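Local coordinates for protein sulfate adenylyltransferase, adenylylsulfate kinase (PDB 3CR8) that acts as an adenylylsulfate kinase, probably transferring a phosphate from ATP to adenosine 5'-phosphosulfate to give 3'-phosphoadenylyl sulfate, at residues Arg424-Ser436 against Pro449-Met463. Residues are numbered along the deposited sequence; the frame is centred on the assembly and turned at random.
Sequences RDVNVRRIGFVAS and PIAPYRQTRRDVRAM
Arg429 reaches from helix 421-440 to Asp459 on helix 454-465, its NH2 lying 2.9 Å from Asp459 OD1 in a salt bridge, with NH2 approaching from above the carboxylate plane (46° out). NH1 of the same guanidinium pairs with Asp425 OD2 at 2.7 Å, one turn back on its own helix, this time on the syn side of the carboxylate. The chain, extended from CG to NE, carries the guanidinium out to the two acids, and one of its faces lies over Thr456 CB. Thr456 OG1 probably donates to Asp425 OD1, though the modelled separation is too short for its length to be trusted.

Beneath this polar edge the contact is apolar. Val428 divides its methyls: CG1 meets Thr456 CG2 and lies 3.9 Å from Val460 CG2, while CG2 faces Ala451 CB (3.8 Å). Val460 CG1 lies 3.7 Å from Gly432 CA, and the missing side chain leaves room for Val460 CG2. Farther along, the bent end of Met463 lays CE against Phe433 N (3.7 Å), with SD near the ring edge of Phe433. At the other end Ile450 CD1 packs on the Arg424 side chain, and Ile450 also touches the predicted ATP-binding loop at Lys382.

Segments 424-436 and 454-463 run almost parallel, 13° apart with axes 9.1 Å from each other, and Ala435, Pro449 and Val460 rest on strand 370-376 of the P-loop kinase sheet. The ring of Phe433 stacks on His412 of a second subunit. One arginine held between two acids, beside an apolar seam centred on Val428 and Val460, thus joins the helices through complementary charge as well as apolar packing.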
ATOM      1  N   ARG A 424       6.844  36.564 -44.739  1.00 96.79           N
ATOM      2  CA  ARG A 424       6.993  35.128 -44.556  1.00 88.93           C
ATOM      3  C   ARG A 424       7.833  34.837 -43.330  1.00 86.45           C
ATOM      4  O   ARG A 424       7.733  33.770 -42.735  1.00 81.36           O
ATOM      5  CB  ARG A 424       7.584  34.460 -45.799  1.00 83.08           C
ATOM      6  CG  ARG A 424       6.508  33.814 -46.648  1.00 93.71           C
ATOM      7  CD  ARG A 424       5.388  33.372 -45.729  1.00103.22           C
ATOM      8  NE  ARG A 424       4.439  32.452 -46.346  1.00101.47           N
ATOM      9  CZ  ARG A 424       3.125  32.657 -46.393  1.00103.87           C
ATOM     10  NH1 ARG A 424       2.592  33.759 -45.870  1.00 91.78           N
ATOM     11  NH2 ARG A 424       2.341  31.757 -46.963  1.00101.18           N
ATOM     12  N   ASP A 425       8.642  35.814 -42.947  1.00 81.81           N
ATOM     13  CA  ASP A 425       9.549  35.667 -41.831  1.00 70.20           C
ATOM     14  C   ASP A 425       8.868  36.134 -40.548  1.00 89.78           C
ATOM     15  O   ASP A 425       9.471  36.149 -39.465  1.00 94.65           O
ATOM     16  CB  ASP A 425      10.804  36.478 -42.106  1.00 77.63           C
ATOM     17  CG  ASP A 425      11.832  36.339 -41.022  1.00 89.93           C
ATOM     18  OD1 ASP A 425      12.824  35.622 -41.273  1.00 90.10           O
ATOM     19  OD2 ASP A 425      11.646  36.940 -39.931  1.00 91.33           O
ATOM     20  N   VAL A 426       7.605  36.533 -40.676  1.00 90.74           N
ATOM     21  CA  VAL A 426       6.801  36.848 -39.502  1.00 85.12           C
ATOM     22  C   VAL A 426       5.845  35.691 -39.306  1.00 78.72           C
ATOM     23  O   VAL A 426       5.572  35.274 -38.183  1.00 85.56           O
ATOM     24  CB  VAL A 426       6.022  38.179 -39.634  1.00 83.08           C
ATOM     25  CG1 VAL A 426       4.595  37.935 -40.160  1.00 65.11           C
ATOM     26  CG2 VAL A 426       6.017  38.926 -38.283  1.00 71.93           C
ATOM     27  N   ASN A 427       5.352  35.165 -40.418  1.00 78.82           N
ATOM     28  CA  ASN A 427       4.575  33.940 -40.409  1.00 75.25           C
ATOM     29  C   ASN A 427       5.289  32.807 -39.670  1.00 79.38           C
ATOM     30  O   ASN A 427       4.671  32.077 -38.894  1.00 80.33           O
ATOM     31  CB  ASN A 427       4.334  33.479 -41.829  1.00 72.90           C
ATOM     32  CG  ASN A 427       3.645  32.144 -41.888  1.00 71.75           C
ATOM     33  OD1 ASN A 427       2.498  32.003 -41.482  1.00 70.11           O
ATOM     34  ND2 ASN A 427       4.342  31.153 -42.405  1.00 79.61           N
ATOM     35  N   VAL A 428       6.586  32.652 -39.922  1.00 76.92           N
ATOM     36  CA  VAL A 428       7.348  31.585 -39.282  1.00 68.05           C
ATOM     37  C   VAL A 428       7.409  31.785 -37.769  1.00 71.37           C
ATOM     38  O   VAL A 428       7.011  30.887 -37.026  1.00 63.58           O
ATOM     39  CB  VAL A 428       8.771  31.435 -39.878  1.00 77.20           C
ATOM     40  CG1 VAL A 428       9.599  30.476 -39.052  1.00 59.88           C
ATOM     41  CG2 VAL A 428       8.693  30.940 -41.299  1.00 74.78           C
ATOM     42  N   ARG A 429       7.891  32.950 -37.316  1.00 63.79           N
ATOM     43  CA  ARG A 429       7.990  33.200 -35.888  0.50 61.40           C
ATOM     44  C   ARG A 429       6.627  33.059 -35.254  1.00 66.37           C
ATOM     45  O   ARG A 429       6.502  32.555 -34.137  1.00 67.92           O
ATOM     46  CB  ARG A 429       8.548  34.589 -35.602  0.50 70.02           C
ATOM     47  CG  ARG A 429      10.030  34.651 -35.731  0.50 76.08           C
ATOM     48  CD  ARG A 429      10.618  35.733 -34.869  0.50 76.66           C
ATOM     49  NE  ARG A 429      12.055  35.795 -35.097  0.50 94.40           N
ATOM     50  CZ  ARG A 429      12.605  36.234 -36.223  0.50 85.75           C
ATOM     51  NH1 ARG A 429      11.831  36.657 -37.209  0.50 85.34           N
ATOM     52  NH2 ARG A 429      13.920  36.252 -36.365  0.50 79.59           N
ATOM     53  N   ARG A 430       5.608  33.432 -36.007  1.00 64.95           N
ATOM     54  CA  ARG A 430       4.241  33.383 -35.551  1.00 55.42           C
ATOM     55  C   ARG A 430       3.915  32.001 -35.154  1.00 54.81           C
ATOM     56  O   ARG A 430       3.274  31.751 -34.165  1.00 65.60           O
ATOM     57  CB  ARG A 430       3.323  33.722 -36.693  1.00 61.48           C
ATOM     58  CG  ARG A 430       1.884  33.617 -36.332  1.00 65.48           C
ATOM     59  CD  ARG A 430       1.313  34.972 -36.104  1.00 72.26           C
ATOM     60  NE  ARG A 430       0.453  35.368 -37.203  1.00 78.06           N
ATOM     61  CZ  ARG A 430       0.318  36.614 -37.617  1.00 76.03           C
ATOM     62  NH1 ARG A 430       1.010  37.572 -37.039  1.00 65.91           N
ATOM     63  NH2 ARG A 430      -0.496  36.894 -38.612  1.00 76.71           N
ATOM     64  N   ILE A 431       4.340  31.089 -35.982  1.00 50.23           N
ATOM     65  CA  ILE A 431       4.109  29.682 -35.723  1.00 50.20           C
ATOM     66  C   ILE A 431       5.031  29.077 -34.660  1.00 51.31           C
ATOM     67  O   ILE A 431       4.624  28.209 -33.903  1.00 52.30           O
ATOM     68  CB  ILE A 431       4.201  28.879 -36.982  1.00 54.16           C
ATOM     69  CG1 ILE A 431       2.939  29.076 -37.822  1.00 61.31           C
ATOM     70  CG2 ILE A 431       4.354  27.419 -36.645  1.00 54.74           C
ATOM     71  CD1 ILE A 431       2.882  28.149 -39.046  1.00 44.05           C
ATOM     72  N   GLY A 432       6.263  29.545 -34.588  1.00 49.57           N
ATOM     73  CA  GLY A 432       7.134  29.151 -33.502  1.00 48.13           C
ATOM     74  C   GLY A 432       6.509  29.559 -32.174  1.00 56.54           C
ATOM     75  O   GLY A 432       6.632  28.864 -31.160  1.00 51.51           O
ATOM     76  N   PHE A 433       5.832  30.703 -32.175  1.00 59.11           N
ATOM     77  CA  PHE A 433       5.238  31.201 -30.959  1.00 54.37           C
ATOM     78  C   PHE A 433       4.077  30.313 -30.529  1.00 58.00           C
ATOM     79  O   PHE A 433       4.049  29.831 -29.394  1.00 45.12           O
ATOM     80  CB  PHE A 433       4.789  32.652 -31.109  1.00 49.50           C
ATOM     81  CG  PHE A 433       3.984  33.137 -29.950  1.00 48.18           C
ATOM     82  CD1 PHE A 433       4.574  33.307 -28.706  1.00 34.66           C
ATOM     83  CD2 PHE A 433       2.619  33.383 -30.096  1.00 50.26           C
ATOM     84  CE1 PHE A 433       3.821  33.723 -27.631  1.00 54.65           C
ATOM     85  CE2 PHE A 433       1.850  33.813 -29.015  1.00 43.36           C
ATOM     86  CZ  PHE A 433       2.447  33.985 -27.779  1.00 43.10           C
ATOM     87  N   VAL A 434       3.121  30.081 -31.425  1.00 47.35           N
ATOM     88  CA  VAL A 434       1.991  29.259 -31.031  1.00 43.82           C
ATOM     89  C   VAL A 434       2.522  27.891 -30.626  1.00 50.53           C
ATOM     90  O   VAL A 434       2.150  27.331 -29.579  1.00 38.45           O
ATOM     91  CB  VAL A 434       0.903  29.186 -32.117  1.00 43.69           C
ATOM     92  CG1 VAL A 434      -0.118  28.084 -31.821  1.00 33.25           C
ATOM     93  CG2 VAL A 434       0.189  30.523 -32.202  1.00 45.42           C
ATOM     94  N   ALA A 435       3.434  27.363 -31.435  1.00 56.12           N
ATOM     95  CA  ALA A 435       4.052  26.088 -31.093  1.00 48.41           C
ATOM     96  C   ALA A 435       4.630  26.137 -29.674  1.00 44.01           C
ATOM     97  O   ALA A 435       4.383  25.239 -28.882  1.00 46.97           O
ATOM     98  CB  ALA A 435       5.114  25.674 -32.125  1.00 46.23           C
ATOM     99  N   SER A 436       5.365  27.194 -29.333  1.00 42.09           N
ATOM    100  CA  SER A 436       6.002  27.241 -28.018  1.00 45.06           C
ATOM    101  C   SER A 436       4.975  27.122 -26.920  1.00 43.18           C
ATOM    102  O   SER A 436       5.211  26.431 -25.937  1.00 48.50           O
ATOM    103  CB  SER A 436       6.886  28.489 -27.842  1.00 47.14           C
ATOM    104  OG  SER A 436       6.114  29.654 -27.676  1.00 51.27           O
ATOM    105  N   PRO A 449       6.114  24.919 -41.970  1.00 61.70           N
ATOM    106  CA  PRO A 449       6.064  26.154 -42.744  1.00 72.80           C
ATOM    107  C   PRO A 449       7.204  26.255 -43.751  1.00 85.33           C
ATOM    108  O   PRO A 449       8.150  25.458 -43.743  1.00 88.27           O
ATOM    109  CB  PRO A 449       6.305  27.198 -41.664  1.00 78.83           C
ATOM    110  CG  PRO A 449       7.378  26.548 -40.850  1.00 66.52           C
ATOM    111  CD  PRO A 449       6.740  25.172 -40.659  1.00 72.50           C
ATOM    112  N   ILE A 450       7.114  27.264 -44.606  1.00 87.25           N
ATOM    113  CA  ILE A 450       8.191  27.602 -45.524  1.00 96.29           C
ATOM    114  C   ILE A 450       9.204  28.527 -44.838  1.00 91.67           C
ATOM    115  O   ILE A 450       8.876  29.665 -44.480  1.00 90.22           O
ATOM    116  CB  ILE A 450       7.635  28.256 -46.806  1.00 90.78           C
ATOM    117  CG1 ILE A 450       6.313  28.968 -46.517  1.00100.59           C
ATOM    118  CG2 ILE A 450       7.363  27.200 -47.856  1.00 87.03           C
ATOM    119  CD1 ILE A 450       6.405  30.087 -45.490  1.00 96.40           C
ATOM    120  N   ALA A 451      10.425  28.034 -44.637  1.00 76.42           N
ATOM    121  CA  ALA A 451      11.453  28.805 -43.934  1.00 79.73           C
ATOM    122  C   ALA A 451      12.828  28.500 -44.495  1.00 87.19           C
ATOM    123  O   ALA A 451      13.339  27.391 -44.352  1.00 89.84           O
ATOM    124  CB  ALA A 451      11.413  28.534 -42.436  1.00 84.14           C
ATOM    125  N   PRO A 452      13.432  29.495 -45.141  1.00 92.96           N
ATOM    126  CA  PRO A 452      14.667  29.300 -45.893  1.00 84.88           C
ATOM    127  C   PRO A 452      15.883  29.897 -45.192  1.00 81.49           C
ATOM    128  O   PRO A 452      16.991  29.723 -45.681  1.00 95.58           O
ATOM    129  CB  PRO A 452      14.389  30.069 -47.197  1.00 82.40           C
ATOM    130  CG  PRO A 452      13.019  30.785 -46.988  1.00 80.71           C
ATOM    131  CD  PRO A 452      12.789  30.759 -45.508  1.00 85.01           C
ATOM    132  N   TYR A 453      15.686  30.579 -44.070  1.00 77.60           N
ATOM    133  CA  TYR A 453      16.769  31.325 -43.437  1.00 81.65           C
ATOM    134  C   TYR A 453      17.227  30.507 -42.231  1.00 75.12           C
ATOM    135  O   TYR A 453      16.426  30.187 -41.364  1.00 72.04           O
ATOM    136  CB  TYR A 453      16.316  32.765 -43.160  1.00 88.84           C
ATOM    137  CG  TYR A 453      15.976  33.569 -44.401  1.00 98.73           C
ATOM    138  CD1 TYR A 453      15.619  32.933 -45.586  1.00 91.68           C
ATOM    139  CD2 TYR A 453      15.989  34.970 -44.377  1.00114.10           C
ATOM    140  CE1 TYR A 453      15.306  33.654 -46.717  1.00 96.40           C
ATOM    141  CE2 TYR A 453      15.673  35.705 -45.508  1.00116.04           C
ATOM    142  CZ  TYR A 453      15.331  35.038 -46.675  1.00112.39           C
ATOM    143  OH  TYR A 453      15.012  35.756 -47.807  1.00120.48           O
ATOM    144  N   ARG A 454      18.489  30.217 -42.152  1.00 87.76           N
ATOM    145  CA  ARG A 454      18.875  29.704 -40.908  1.00 87.93           C
ATOM    146  C   ARG A 454      18.356  30.764 -39.938  1.00 88.13           C
ATOM    147  O   ARG A 454      17.682  30.379 -39.002  1.00 79.62           O
ATOM    148  CB  ARG A 454      20.394  29.621 -40.903  1.00 76.72           C
ATOM    149  N   GLN A 455      18.649  32.073 -40.040  1.00 91.84           N
ATOM    150  CA  GLN A 455      18.587  32.622 -38.701  1.00 91.59           C
ATOM    151  C   GLN A 455      17.195  32.401 -38.085  1.00 82.76           C
ATOM    152  O   GLN A 455      17.069  32.084 -36.887  1.00 72.29           O
ATOM    153  CB  GLN A 455      18.936  34.110 -38.760  1.00 81.03           C
ATOM    154  CG  GLN A 455      19.037  34.786 -37.422  1.00 82.56           C
ATOM    155  CD  GLN A 455      19.987  34.069 -36.467  1.00 91.82           C
ATOM    156  OE1 GLN A 455      19.887  34.226 -35.245  1.00 84.19           O
ATOM    157  NE2 GLN A 455      20.911  33.282 -37.015  1.00 74.24           N
ATOM    158  N   THR A 456      16.149  32.586 -38.909  1.00 73.28           N
ATOM    159  CA  THR A 456      14.766  32.567 -38.401  1.00 82.31           C
ATOM    160  C   THR A 456      14.409  31.230 -37.781  1.00 69.04           C
ATOM    161  O   THR A 456      13.791  31.161 -36.720  1.00 71.78           O
ATOM    162  CB  THR A 456      13.697  33.009 -39.436  1.00 75.96           C
ATOM    163  OG1 THR A 456      13.612  34.436 -39.418  1.00 90.27           O
ATOM    164  CG2 THR A 456      12.329  32.471 -39.056  1.00 68.12           C
ATOM    165  N   ARG A 457      14.835  30.166 -38.430  1.00 62.75           N
ATOM    166  CA  ARG A 457      14.686  28.850 -37.850  1.00 59.98           C
ATOM    167  C   ARG A 457      15.460  28.705 -36.532  1.00 66.30           C
ATOM    168  O   ARG A 457      15.046  27.942 -35.659  1.00 65.55           O
ATOM    169  CB  ARG A 457      15.060  27.767 -38.859  1.00 54.46           C
ATOM    170  CG  ARG A 457      13.948  27.560 -39.902  1.00 56.68           C
ATOM    171  CD  ARG A 457      14.221  26.407 -40.881  1.00 69.30           C
ATOM    172  NE  ARG A 457      15.117  26.772 -41.976  1.00 64.33           N
ATOM    173  CZ  ARG A 457      16.391  26.395 -42.061  1.00 67.24           C
ATOM    174  NH1 ARG A 457      16.937  25.631 -41.116  1.00 64.95           N
ATOM    175  NH2 ARG A 457      17.123  26.788 -43.090  1.00 78.68           N
ATOM    176  N   ARG A 458      16.559  29.443 -36.344  1.00 66.48           N
ATOM    177  CA  ARG A 458      17.249  29.320 -35.058  1.00 66.61           C
ATOM    178  C   ARG A 458      16.477  29.911 -33.923  1.00 69.41           C
ATOM    179  O   ARG A 458      16.451  29.354 -32.831  1.00 60.93           O
ATOM    180  CB  ARG A 458      18.681  29.836 -35.069  1.00 80.19           C
ATOM    181  CG  ARG A 458      19.220  29.560 -33.726  1.00 93.34           C
ATOM    182  CD  ARG A 458      19.378  28.140 -33.295  1.00 88.90           C
ATOM    183  NE  ARG A 458      20.387  27.678 -34.228  1.00102.47           N
ATOM    184  CZ  ARG A 458      20.809  26.426 -34.313  1.00100.09           C
ATOM    185  NH1 ARG A 458      20.214  25.483 -33.596  1.00 92.23           N
ATOM    186  NH2 ARG A 458      21.793  26.114 -35.151  1.00100.91           N
ATOM    187  N   ASP A 459      15.851  31.055 -34.205  1.00 72.00           N
ATOM    188  CA  ASP A 459      15.134  31.811 -33.197  1.00 77.64           C
ATOM    189  C   ASP A 459      13.943  30.991 -32.732  1.00 67.31           C
ATOM    190  O   ASP A 459      13.680  30.881 -31.535  1.00 65.14           O
ATOM    191  CB  ASP A 459      14.704  33.174 -33.749  1.00 85.94           C
ATOM    192  CG  ASP A 459      15.899  34.100 -34.031  1.00 89.62           C
ATOM    193  OD1 ASP A 459      16.004  34.582 -35.174  1.00 91.63           O
ATOM    194  OD2 ASP A 459      16.734  34.332 -33.124  1.00 87.14           O
ATOM    195  N   VAL A 460      13.239  30.405 -33.690  1.00 56.19           N
ATOM    196  CA  VAL A 460      12.151  29.508 -33.367  1.00 58.79           C
ATOM    197  C   VAL A 460      12.644  28.382 -32.466  1.00 55.35           C
ATOM    198  O   VAL A 460      12.128  28.169 -31.370  1.00 62.08           O
ATOM    199  CB  VAL A 460      11.454  28.967 -34.628  1.00 62.60           C
ATOM    200  CG1 VAL A 460      10.497  27.864 -34.269  1.00 53.52           C
ATOM    201  CG2 VAL A 460      10.692  30.086 -35.322  1.00 71.69           C
ATOM    202  N   ARG A 461      13.659  27.660 -32.899  1.00 56.70           N
ATOM    203  CA  ARG A 461      14.181  26.602 -32.050  1.00 60.70           C
ATOM    204  C   ARG A 461      14.519  27.074 -30.609  1.00 63.78           C
ATOM    205  O   ARG A 461      14.242  26.355 -29.642  1.00 61.64           O
ATOM    206  CB  ARG A 461      15.384  25.937 -32.692  1.00 50.64           C
ATOM    207  CG  ARG A 461      16.288  25.287 -31.670  1.00 52.16           C
ATOM    208  CD  ARG A 461      17.625  24.893 -32.295  1.00 56.56           C
ATOM    209  NE  ARG A 461      17.473  23.990 -33.435  1.00 52.94           N
ATOM    210  CZ  ARG A 461      17.489  22.663 -33.349  1.00 46.16           C
ATOM    211  NH1 ARG A 461      17.657  22.079 -32.177  1.00 46.62           N
ATOM    212  NH2 ARG A 461      17.339  21.919 -34.431  1.00 43.79           N
ATOM    213  N   ALA A 462      15.102  28.264 -30.457  1.00 59.44           N
ATOM    214  CA  ALA A 462      15.478  28.743 -29.132  1.00 58.66           C
ATOM    215  C   ALA A 462      14.226  29.053 -28.305  1.00 59.75           C
ATOM    216  O   ALA A 462      14.156  28.759 -27.094  1.00 40.72           O
ATOM    217  CB  ALA A 462      16.382  29.957 -29.244  1.00 47.55           C
ATOM    218  N   MET A 463      13.243  29.644 -28.980  1.00 56.01           N
ATOM    219  CA  MET A 463      11.996  30.006 -28.331  1.00 56.20           C
ATOM    220  C   MET A 463      11.342  28.755 -27.757  1.00 58.11           C
ATOM    221  O   MET A 463      10.904  28.755 -26.602  1.00 64.05           O
ATOM    222  CB  MET A 463      11.027  30.740 -29.279  1.00 48.83           C
ATOM    223  CG  MET A 463      10.038  31.678 -28.548  1.00 49.97           C
ATOM    224  SD  MET A 463       8.539  32.156 -29.453  1.00 58.71           S
ATOM    225  CE  MET A 463       9.091  32.133 -31.151  1.00 58.90           C
TER